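Local coordinates for protein manganese-containing pseudocatalase (Thermus thermophilus, PDB 2V8T) that binds a pair of manganese ions in each subunit and, as a manganese catalase, probably breaks down hydrogen peroxide to water and oxygen, at residues L62-H73 and L181-Y192; F229-S237 and D255-P266. All coordinates share one frame; numbering follows the deposited sequence.

Overall arrangement
Contact 1 (62-73 with 181-192) is a buried helix pair whose E70, H73 and H188 bind the two manganese ions; E36 and E155 complete the protein ligands of this site. Contact 2 (229-237 with 255-266) pairs two short parallel strands alongside those same helices, its centre about 10 Å from that of contact 1. R184 NH1 lies 2.8 Å from N232 O and N65 ND2 lies 2.8 Å from Y234 O, probable hydrogen bonds that tie the strand 232-235 to both helices. Of these, R184 belongs to the second shell, through E69 to H188; the L233 side chain stays about 9 Å from the nearer manganese. Both contacts also touch a second subunit.

Contact 1: residues L62-H73 and L181-Y192; sequences LIANIATEELGH and LLVRGGVHAAAY. With MN (manganese (II) ion), chain D; MN (manganese (II) ion), chain C.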
loop_
_atom_site.group_PDB
_atom_site.type_symbol
_atom_site.label_atom_id
_atom_site.label_comp_id
_atom_site.label_asym_id
_atom_site.label_seq_id
_atom_site.Cartn_x
_atom_site.Cartn_y
_atom_site.Cartn_z
ATOM N N LEU A 62 14.117 -10.959 -28.195
ATOM C CA LEU A 62 12.750 -10.454 -28.306
ATOM C C LEU A 62 12.365 -9.653 -27.045
ATOM O O LEU A 62 11.881 -8.538 -27.146
ATOM C CB LEU A 62 11.799 -11.625 -28.529
ATOM C CG LEU A 62 10.404 -11.219 -28.808
ATOM C CD1 LEU A 62 10.259 -10.444 -30.095
ATOM C CD2 LEU A 62 9.496 -12.447 -28.812
ATOM N N ILE A 63 12.556 -10.266 -25.871
ATOM C CA ILE A 63 12.145 -9.592 -24.631
ATOM C C ILE A 63 12.999 -8.361 -24.382
ATOM O O ILE A 63 12.492 -7.302 -23.987
ATOM C CB ILE A 63 12.167 -10.598 -23.450
ATOM C CG1 ILE A 63 11.132 -11.733 -23.666
ATOM C CG2 ILE A 63 11.897 -9.863 -22.112
ATOM C CD1 ILE A 63 11.213 -12.848 -22.581
ATOM N N ALA A 64 14.325 -8.464 -24.581
ATOM C CA ALA A 64 15.202 -7.352 -24.334
ATOM C C ALA A 64 14.862 -6.164 -25.240
ATOM O O ALA A 64 14.939 -4.996 -24.828
ATOM C CB ALA A 64 16.659 -7.758 -24.495
ATOM N N ASN A 65 14.549 -6.456 -26.500
ATOM C CA ASN A 65 14.256 -5.417 -27.469
ATOM C C ASN A 65 12.876 -4.781 -27.243
ATOM O O ASN A 65 12.734 -3.567 -27.315
ATOM C CB ASN A 65 14.350 -5.984 -28.878
ATOM C CG ASN A 65 14.171 -4.922 -29.911
ATOM O OD1 ASN A 65 15.010 -4.016 -30.041
ATOM N ND2 ASN A 65 13.081 -4.984 -30.649
ATOM N N ILE A 66 11.855 -5.606 -26.977
ATOM C CA ILE A 66 10.534 -5.040 -26.709
ATOM C C ILE A 66 10.585 -4.193 -25.436
ATOM O O ILE A 66 9.977 -3.119 -25.390
ATOM C CB ILE A 66 9.434 -6.097 -26.727
ATOM C CG1 ILE A 66 9.297 -6.681 -28.129
ATOM C CG2 ILE A 66 8.101 -5.492 -26.262
ATOM C CD1 ILE A 66 8.303 -7.850 -28.224
ATOM N N ALA A 67 11.350 -4.615 -24.414
ATOM C CA ALA A 67 11.507 -3.782 -23.232
ATOM C C ALA A 67 11.968 -2.371 -23.632
ATOM O O ALA A 67 11.519 -1.359 -23.091
ATOM C CB ALA A 67 12.525 -4.385 -22.280
ATOM N N THR A 68 12.957 -2.314 -24.541
ATOM C CA THR A 68 13.498 -1.026 -24.970
ATOM C C THR A 68 12.435 -0.179 -25.655
ATOM O O THR A 68 12.345 1.021 -25.450
ATOM C CB THR A 68 14.719 -1.239 -25.866
ATOM O OG1 THR A 68 15.609 -2.121 -25.202
ATOM C CG2 THR A 68 15.425 0.070 -26.149
ATOM N N GLU A 69 11.620 -0.814 -26.528
ATOM C CA GLU A 69 10.542 -0.071 -27.156
ATOM C C GLU A 69 9.594 0.526 -26.082
ATOM O O GLU A 69 9.128 1.662 -26.214
ATOM C CB GLU A 69 9.730 -0.941 -28.136
ATOM C CG GLU A 69 8.663 -0.083 -28.789
ATOM C CD GLU A 69 7.854 -0.693 -29.918
ATOM O OE1 GLU A 69 8.078 -1.871 -30.302
ATOM O OE2 GLU A 69 6.940 0.042 -30.396
ATOM N N GLU A 70 9.284 -0.259 -25.034
ATOM C CA GLU A 70 8.340 0.241 -24.032
ATOM C C GLU A 70 8.870 1.457 -23.300
ATOM O O GLU A 70 8.053 2.266 -22.793
ATOM C CB GLU A 70 7.960 -0.860 -23.030
ATOM C CG GLU A 70 7.387 -2.155 -23.586
ATOM C CD GLU A 70 6.043 -2.086 -24.312
ATOM O OE1 GLU A 70 5.638 -1.022 -24.695
ATOM O OE2 GLU A 70 5.475 -3.168 -24.571
ATOM N N LEU A 71 10.179 1.686 -23.239
ATOM C CA LEU A 71 10.694 2.946 -22.677
ATOM C C LEU A 71 10.119 4.137 -23.422
ATOM O O LEU A 71 9.761 5.164 -22.834
ATOM C CB LEU A 71 12.238 2.993 -22.744
ATOM C CG LEU A 71 12.981 2.090 -21.779
ATOM C CD1 LEU A 71 14.455 1.977 -22.200
ATOM C CD2 LEU A 71 12.885 2.622 -20.363
ATOM N N GLY A 72 10.113 4.064 -24.756
ATOM C CA GLY A 72 9.548 5.127 -25.535
ATOM C C GLY A 72 8.060 5.238 -25.401
ATOM O O GLY A 72 7.466 6.294 -25.691
ATOM N N HIS A 73 7.389 4.160 -24.976
ATOM C CA HIS A 73 5.953 4.240 -24.747
ATOM C C HIS A 73 5.613 4.940 -23.440
ATOM O O HIS A 73 4.645 5.709 -23.417
ATOM C CB HIS A 73 5.300 2.878 -24.830
ATOM C CG HIS A 73 5.388 2.252 -26.154
ATOM N ND1 HIS A 73 4.747 1.058 -26.432
ATOM C CD2 HIS A 73 6.050 2.663 -27.286
ATOM C CE1 HIS A 73 5.055 0.773 -27.695
ATOM N NE2 HIS A 73 5.834 1.720 -28.237
ATOM N N LEU A 181 -0.391 3.114 -30.272
ATOM C CA LEU A 181 -0.030 2.059 -29.331
ATOM C C LEU A 181 -0.929 0.836 -29.419
ATOM O O LEU A 181 -0.501 -0.254 -29.020
ATOM C CB LEU A 181 0.093 2.615 -27.930
ATOM C CG LEU A 181 1.233 3.642 -27.742
ATOM C CD1 LEU A 181 1.386 4.008 -26.269
ATOM C CD2 LEU A 181 2.578 3.139 -28.302
ATOM N N LEU A 182 -2.136 0.971 -29.963
ATOM C CA LEU A 182 -2.929 -0.235 -30.296
ATOM C C LEU A 182 -2.196 -1.044 -31.358
ATOM O O LEU A 182 -2.154 -2.287 -31.317
ATOM C CB LEU A 182 -4.307 0.151 -30.804
ATOM C CG LEU A 182 -5.274 0.656 -29.741
ATOM C CD1 LEU A 182 -6.507 1.238 -30.411
ATOM C CD2 LEU A 182 -5.637 -0.458 -28.743
ATOM N N VAL A 183 -1.623 -0.363 -32.357
ATOM C CA VAL A 183 -0.886 -1.067 -33.407
ATOM C C VAL A 183 0.388 -1.692 -32.839
ATOM O O VAL A 183 0.693 -2.863 -33.094
ATOM C CB VAL A 183 -0.640 -0.124 -34.596
ATOM C CG1 VAL A 183 0.270 -0.837 -35.623
ATOM C CG2 VAL A 183 -1.976 0.272 -35.201
ATOM N N ARG A 184 1.146 -0.923 -32.031
ATOM C CA ARG A 184 2.364 -1.486 -31.445
ATOM C C ARG A 184 2.055 -2.652 -30.516
ATOM O O ARG A 184 2.774 -3.657 -30.498
ATOM C CB ARG A 184 3.157 -0.413 -30.705
ATOM C CG ARG A 184 3.581 0.777 -31.577
ATOM C CD ARG A 184 4.222 0.375 -32.888
ATOM N NE ARG A 184 5.387 -0.472 -32.641
ATOM C CZ ARG A 184 5.873 -1.352 -33.503
ATOM N NH1 ARG A 184 5.359 -1.501 -34.716
ATOM N NH2 ARG A 184 6.910 -2.101 -33.129
ATOM N N GLY A 185 0.952 -2.544 -29.746
ATOM C CA GLY A 185 0.594 -3.648 -28.851
ATOM C C GLY A 185 0.149 -4.850 -29.610
ATOM O O GLY A 185 0.326 -5.993 -29.168
ATOM N N GLY A 186 -0.442 -4.656 -30.799
ATOM C CA GLY A 186 -0.736 -5.771 -31.664
ATOM C C GLY A 186 0.513 -6.483 -32.106
ATOM O O GLY A 186 0.554 -7.736 -32.163
ATOM N N VAL A 187 1.567 -5.738 -32.441
ATOM C CA VAL A 187 2.846 -6.335 -32.801
ATOM C C VAL A 187 3.397 -7.139 -31.625
ATOM O O VAL A 187 3.835 -8.273 -31.789
ATOM C CB VAL A 187 3.850 -5.247 -33.240
ATOM C CG1 VAL A 187 5.259 -5.806 -33.354
ATOM C CG2 VAL A 187 3.371 -4.655 -34.582
ATOM N N HIS A 188 3.379 -6.541 -30.410
ATOM C CA HIS A 188 3.966 -7.259 -29.283
ATOM C C HIS A 188 3.184 -8.527 -28.957
ATOM O O HIS A 188 3.786 -9.565 -28.670
ATOM C CB HIS A 188 4.024 -6.332 -28.060
ATOM C CG HIS A 188 4.908 -5.159 -28.264
ATOM N ND1 HIS A 188 4.868 -4.102 -27.389
ATOM C CD2 HIS A 188 5.806 -4.881 -29.259
ATOM C CE1 HIS A 188 5.755 -3.221 -27.848
ATOM N NE2 HIS A 188 6.329 -3.650 -28.970
ATOM N N ALA A 189 1.845 -8.460 -28.948
ATOM C CA ALA A 189 1.053 -9.663 -28.708
ATOM C C ALA A 189 1.330 -10.718 -29.757
ATOM O O ALA A 189 1.465 -11.911 -29.469
ATOM C CB ALA A 189 -0.436 -9.341 -28.662
ATOM N N ALA A 190 1.412 -10.289 -31.024
ATOM C CA ALA A 190 1.725 -11.240 -32.102
ATOM C C ALA A 190 3.103 -11.860 -31.893
ATOM O O ALA A 190 3.290 -13.056 -32.160
ATOM C CB ALA A 190 1.652 -10.512 -33.462
ATOM N N ALA A 191 4.087 -11.058 -31.468
ATOM C CA ALA A 191 5.435 -11.543 -31.310
ATOM C C ALA A 191 5.505 -12.567 -30.168
ATOM O O ALA A 191 6.115 -13.628 -30.302
ATOM C CB ALA A 191 6.407 -10.386 -31.056
ATOM N N TYR A 192 4.887 -12.243 -29.026
ATOM C CA TYR A 192 4.855 -13.211 -27.936
ATOM C C TYR A 192 4.048 -14.452 -28.301
ATOM O O TYR A 192 4.399 -15.573 -27.908
ATOM C CB TYR A 192 4.337 -12.561 -26.646
ATOM C CG TYR A 192 5.275 -11.497 -26.099
ATOM C CD1 TYR A 192 6.645 -11.697 -26.025
ATOM C CD2 TYR A 192 4.786 -10.269 -25.656
ATOM C CE1 TYR A 192 7.487 -10.732 -25.485
ATOM C CE2 TYR A 192 5.626 -9.298 -25.130
ATOM C CZ TYR A 192 6.985 -9.534 -25.034
ATOM O OH TYR A 192 7.873 -8.618 -24.540
HETATM MN MN MN D . 3.661 -3.572 -25.588
HETATM MN MN MN C . 3.655 -0.305 -25.077
HETATM O O HOH W 1 3.216 -2.066 -24.076
HETATM O O HOH W 2 1.724 -0.079 -26.177
#
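H188 reaches across from helix 181-192 and sits as a knob among I66, E69, E70 and H73. Its CG lies beside the backbone N (chi1 -64°), and from there the ring turns one nitrogen to a metal and the other to a carboxylate. ND1 binds one manganese at 2.2 Å, while NE2 donates to E69 OE1 at 2.8 Å in a nearly straight bond that stays in the ring plane but comes down on the carboxylate from above. I66 CG2 lies over one face of the ring, 3.5 Å from its centroid, in a CH-pi contact; R184 O lies over the opposite face, nearer the rim. The two helices run antiparallel, 168° between their directions, within the four-helix bundle of the ferritin-like fold, and the dimanganese site lies between them. E70, bent at chi2 (-64°), bridges the ions, OE2 to the one held by H188 and OE1 to the one held by H73 ND1, each at 2.1 Å. A water joins the two metals as well. E69 instead stretches out with CG anti to its N, and R184 grips it side-on: NE meets the syn lone pair of OE2 at 2.8 Å, NH2 meets OE1, and the two planes are nearly coplanar. OE1 thus accepts from NH2 and from H188 on opposite faces, and the arginine fixes the carboxylate that orients H188. H73 is topped by L181 CD2, 3.4 Å from the ring centroid. Toward the other end, I66 CD1 lies 3.8 Å from Y192 CZ, and L62 CD1 packs on A191 CB.

Contact 2: residues F229-S237 and D255-P266; sequences FHRNLYRFS and DGTEVVVVDGPP
Y234 and V262 sit side by side on one face of a two-stranded parallel sheet, where strands 232-235 and 260-263 exchange backbone bonds in turn: R231 O takes V260 N, V260 O takes L233 N, L233 O takes V262 N, and V262 O takes R235 N at 2.8 Å. Packing is tight around Y234. V262 CB touches its CD2 at 3.6 Å, P266 CD lies over one ring face in a CH-pi contact 3.9 Å from the centroid, and OH accepts from N232 ND2. With an alanine in place of Y234, P266 and V262 would probably lose the ring they pack on, and the N232 amide would be left without its hydroxyl partner. On the other face, L233 is buried against L62 and V187 of the helices behind, whereas V260, on the Y234 face, is exposed. Beyond the strand's end, F236 CE1 meets P265 CB, with F2 of the second subunit also packing on this phenylalanine.

R235, bent at chi3 (70°), brings NH2 to D263 OD1 at 2.7 Å, a salt bridge; it is buried, also held by the carbonyls of P238 and D240, while D263 is exposed. The looser end, D255-E258, relies on polar contacts. D255 OD2 takes H230 NE2 at 2.9 Å. D255 also forms an Asx turn, T257 N and OG1 reaching its OD1 from the same face of the carboxylate plane.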
loop_
_atom_site.group_PDB
_atom_site.type_symbol
_atom_site.label_atom_id
_atom_site.label_comp_id
_atom_site.label_asym_id
_atom_site.label_seq_id
_atom_site.Cartn_x
_atom_site.Cartn_y
_atom_site.Cartn_z
ATOM N N PHE A 229 2.611 -0.183 -40.081
ATOM C CA PHE A 229 3.275 -0.252 -38.787
ATOM C C PHE A 229 2.980 -1.547 -38.020
ATOM O O PHE A 229 3.759 -1.915 -37.129
ATOM C CB PHE A 229 2.977 0.963 -37.948
ATOM C CG PHE A 229 3.569 2.264 -38.499
ATOM C CD1 PHE A 229 4.484 2.325 -39.520
ATOM C CD2 PHE A 229 3.160 3.473 -38.004
ATOM C CE1 PHE A 229 5.026 3.537 -39.931
ATOM C CE2 PHE A 229 3.690 4.665 -38.434
ATOM C CZ PHE A 229 4.634 4.716 -39.356
ATOM N N HIS A 230 1.895 -2.254 -38.343
ATOM C CA HIS A 230 1.633 -3.555 -37.746
ATOM C C HIS A 230 2.622 -4.617 -38.210
ATOM O O HIS A 230 2.672 -5.706 -37.610
ATOM C CB HIS A 230 0.209 -4.027 -38.070
ATOM C CG HIS A 230 -0.049 -4.122 -39.539
ATOM N ND1 HIS A 230 -0.000 -2.993 -40.336
ATOM C CD2 HIS A 230 -0.342 -5.200 -40.307
ATOM C CE1 HIS A 230 -0.274 -3.410 -41.559
ATOM N NE2 HIS A 230 -0.481 -4.731 -41.590
ATOM N N ARG A 231 3.372 -4.377 -39.256
ATOM C CA ARG A 231 4.341 -5.360 -39.727
ATOM C C ARG A 231 5.673 -5.214 -39.010
ATOM O O ARG A 231 6.490 -6.126 -39.110
ATOM C CB ARG A 231 4.584 -5.185 -41.239
ATOM C CG ARG A 231 3.317 -5.352 -42.040
ATOM C CD ARG A 231 3.538 -5.324 -43.501
ATOM N NE ARG A 231 2.253 -5.496 -44.180
ATOM C CZ ARG A 231 1.599 -4.474 -44.716
ATOM N NH1 ARG A 231 2.214 -3.268 -44.856
ATOM N NH2 ARG A 231 0.330 -4.630 -45.155
ATOM N N ASN A 232 5.929 -4.065 -38.382
ATOM C CA ASN A 232 7.294 -3.689 -38.059
ATOM C C ASN A 232 7.673 -4.008 -36.638
ATOM O O ASN A 232 7.046 -3.531 -35.675
ATOM C CB ASN A 232 7.442 -2.167 -38.245
ATOM C CG ASN A 232 7.261 -1.731 -39.674
ATOM O OD1 ASN A 232 7.291 -2.557 -40.592
ATOM N ND2 ASN A 232 7.062 -0.422 -39.853
ATOM N N LEU A 233 8.753 -4.757 -36.471
ATOM C CA LEU A 233 9.425 -4.899 -35.176
ATOM C C LEU A 233 10.741 -4.177 -35.339
ATOM O O LEU A 233 11.636 -4.633 -36.084
ATOM C CB LEU A 233 9.610 -6.359 -34.779
ATOM C CG LEU A 233 10.078 -6.579 -33.350
ATOM C CD1 LEU A 233 8.991 -6.181 -32.327
ATOM C CD2 LEU A 233 10.465 -8.032 -33.142
ATOM N N TYR A 234 10.879 -2.995 -34.742
ATOM C CA TYR A 234 12.093 -2.193 -34.826
ATOM C C TYR A 234 13.138 -2.763 -33.880
ATOM O O TYR A 234 12.825 -3.066 -32.716
ATOM C CB TYR A 234 11.814 -0.755 -34.446
ATOM C CG TYR A 234 10.755 -0.077 -35.279
ATOM C CD1 TYR A 234 9.414 -0.063 -34.881
ATOM C CD2 TYR A 234 11.055 0.522 -36.482
ATOM C CE1 TYR A 234 8.436 0.503 -35.659
ATOM C CE2 TYR A 234 10.105 1.095 -37.274
ATOM C CZ TYR A 234 8.767 1.070 -36.903
ATOM O OH TYR A 234 7.774 1.620 -37.680
ATOM N N ARG A 235 14.372 -2.823 -34.352
ATOM C CA ARG A 235 15.519 -3.239 -33.557
ATOM C C ARG A 235 16.102 -1.986 -32.910
ATOM O O ARG A 235 16.831 -1.207 -33.564
ATOM C CB ARG A 235 16.542 -3.973 -34.431
ATOM C CG ARG A 235 17.681 -4.558 -33.630
ATOM C CD ARG A 235 18.718 -5.290 -34.515
ATOM N NE ARG A 235 19.494 -4.381 -35.353
ATOM C CZ ARG A 235 20.587 -3.707 -34.926
ATOM N NH1 ARG A 235 21.137 -3.978 -33.768
ATOM N NH2 ARG A 235 21.124 -2.778 -35.710
ATOM N N PHE A 236 15.773 -1.756 -31.637
ATOM C CA PHE A 236 16.147 -0.553 -30.914
ATOM C C PHE A 236 17.550 -0.737 -30.279
ATOM O O PHE A 236 17.716 -0.714 -29.072
ATOM C CB PHE A 236 15.125 -0.224 -29.823
ATOM C CG PHE A 236 13.830 0.363 -30.327
ATOM C CD1 PHE A 236 13.717 1.747 -30.474
ATOM C CD2 PHE A 236 12.693 -0.411 -30.585
ATOM C CE1 PHE A 236 12.525 2.340 -30.878
ATOM C CE2 PHE A 236 11.524 0.189 -30.993
ATOM C CZ PHE A 236 11.417 1.543 -31.130
ATOM N N SER A 237 18.557 -0.902 -31.118
ATOM C CA SER A 237 19.920 -1.153 -30.647
ATOM C C SER A 237 20.927 -0.823 -31.735
ATOM O O SER A 237 20.662 -1.155 -32.898
ATOM C CB SER A 237 20.092 -2.636 -30.308
ATOM O OG SER A 237 21.420 -2.945 -29.930
ATOM N N ASP A 255 -3.698 -8.882 -40.998
ATOM C CA ASP A 255 -4.027 -8.931 -42.421
ATOM C C ASP A 255 -3.364 -10.044 -43.173
ATOM O O ASP A 255 -3.501 -10.114 -44.394
ATOM C CB ASP A 255 -3.723 -7.591 -43.113
ATOM C CG ASP A 255 -2.270 -7.239 -43.115
ATOM O OD1 ASP A 255 -1.427 -8.052 -42.669
ATOM O OD2 ASP A 255 -1.946 -6.105 -43.615
ATOM N N GLY A 256 -2.627 -10.945 -42.520
ATOM C CA GLY A 256 -2.004 -12.063 -43.181
ATOM C C GLY A 256 -0.734 -11.768 -43.945
ATOM O O GLY A 256 -0.137 -12.695 -44.489
ATOM N N THR A 257 -0.293 -10.517 -43.964
ATOM C CA THR A 257 0.893 -10.128 -44.719
ATOM C C THR A 257 2.168 -10.464 -43.933
ATOM O O THR A 257 2.155 -10.663 -42.731
ATOM C CB THR A 257 0.854 -8.643 -45.106
ATOM O OG1 THR A 257 0.917 -7.848 -43.940
ATOM C CG2 THR A 257 -0.393 -8.314 -45.962
ATOM N N GLU A 258 3.283 -10.509 -44.645
ATOM C CA GLU A 258 4.563 -10.920 -44.041
ATOM C C GLU A 258 5.081 -9.798 -43.154
ATOM O O GLU A 258 5.172 -8.650 -43.557
ATOM C CB GLU A 258 5.596 -11.263 -45.100
ATOM C CG GLU A 258 6.961 -11.686 -44.564
ATOM C CD GLU A 258 7.070 -12.994 -43.854
ATOM O OE1 GLU A 258 8.001 -13.089 -42.923
ATOM O OE2 GLU A 258 6.260 -13.902 -44.169
ATOM N N VAL A 259 5.476 -10.147 -41.934
ATOM C CA VAL A 259 6.016 -9.167 -41.004
ATOM C C VAL A 259 7.505 -8.963 -41.245
ATOM O O VAL A 259 8.150 -9.813 -41.864
ATOM C CB VAL A 259 5.703 -9.556 -39.539
ATOM C CG1 VAL A 259 4.179 -9.674 -39.356
ATOM C CG2 VAL A 259 6.448 -10.774 -39.074
ATOM N N VAL A 260 8.047 -7.864 -40.741
ATOM C CA VAL A 260 9.427 -7.490 -41.000
ATOM C C VAL A 260 10.107 -6.932 -39.801
ATOM O O VAL A 260 9.495 -6.233 -38.961
ATOM C CB VAL A 260 9.652 -6.693 -42.177
ATOM C CG1 VAL A 260 9.099 -7.409 -43.433
ATOM C CG2 VAL A 260 8.950 -5.454 -41.934
ATOM N N VAL A 261 11.407 -7.188 -39.714
ATOM C CA VAL A 261 12.276 -6.535 -38.740
ATOM C C VAL A 261 12.835 -5.271 -39.400
ATOM O O VAL A 261 13.335 -5.330 -40.547
ATOM C CB VAL A 261 13.416 -7.467 -38.309
ATOM C CG1 VAL A 261 14.370 -6.718 -37.322
ATOM C CG2 VAL A 261 12.828 -8.726 -37.630
ATOM N N VAL A 262 12.750 -4.158 -38.729
ATOM C CA VAL A 262 13.289 -2.887 -39.183
ATOM C C VAL A 262 14.538 -2.566 -38.380
ATOM O O VAL A 262 14.517 -2.605 -37.154
ATOM C CB VAL A 262 12.243 -1.746 -39.062
ATOM C CG1 VAL A 262 12.836 -0.418 -39.517
ATOM C CG2 VAL A 262 10.982 -2.077 -39.807
ATOM N N ASP A 263 15.637 -2.287 -39.074
ATOM C CA ASP A 263 16.887 -1.932 -38.416
ATOM C C ASP A 263 16.733 -0.506 -37.848
ATOM O O ASP A 263 16.526 0.475 -38.615
ATOM C CB ASP A 263 18.045 -1.999 -39.433
ATOM C CG ASP A 263 19.400 -1.874 -38.830
ATOM O OD1 ASP A 263 19.514 -1.680 -37.617
ATOM O OD2 ASP A 263 20.399 -1.991 -39.610
ATOM N N GLY A 264 16.871 -0.343 -36.565
ATOM C CA GLY A 264 16.840 0.938 -35.956
ATOM C C GLY A 264 15.448 1.414 -35.586
ATOM O O GLY A 264 14.449 0.838 -35.963
ATOM N N PRO A 265 15.426 2.519 -34.840
ATOM C CA PRO A 265 14.161 3.122 -34.436
ATOM C C PRO A 265 13.481 3.844 -35.582
ATOM O O PRO A 265 14.137 4.225 -36.543
ATOM C CB PRO A 265 14.634 4.142 -33.387
ATOM C CG PRO A 265 16.011 4.574 -33.907
ATOM C CD PRO A 265 16.594 3.326 -34.444
ATOM N N PRO A 266 12.194 4.118 -35.477
ATOM C CA PRO A 266 11.571 5.041 -36.453
ATOM C C PRO A 266 12.080 6.430 -36.241
ATOM O O PRO A 266 12.687 6.765 -35.226
ATOM C CB PRO A 266 10.105 4.880 -36.190
ATOM C CG PRO A 266 10.052 4.541 -34.803
ATOM C CD PRO A 266 11.273 3.725 -34.425
HETATM O O HOH W 3 19.986 0.468 -35.059
#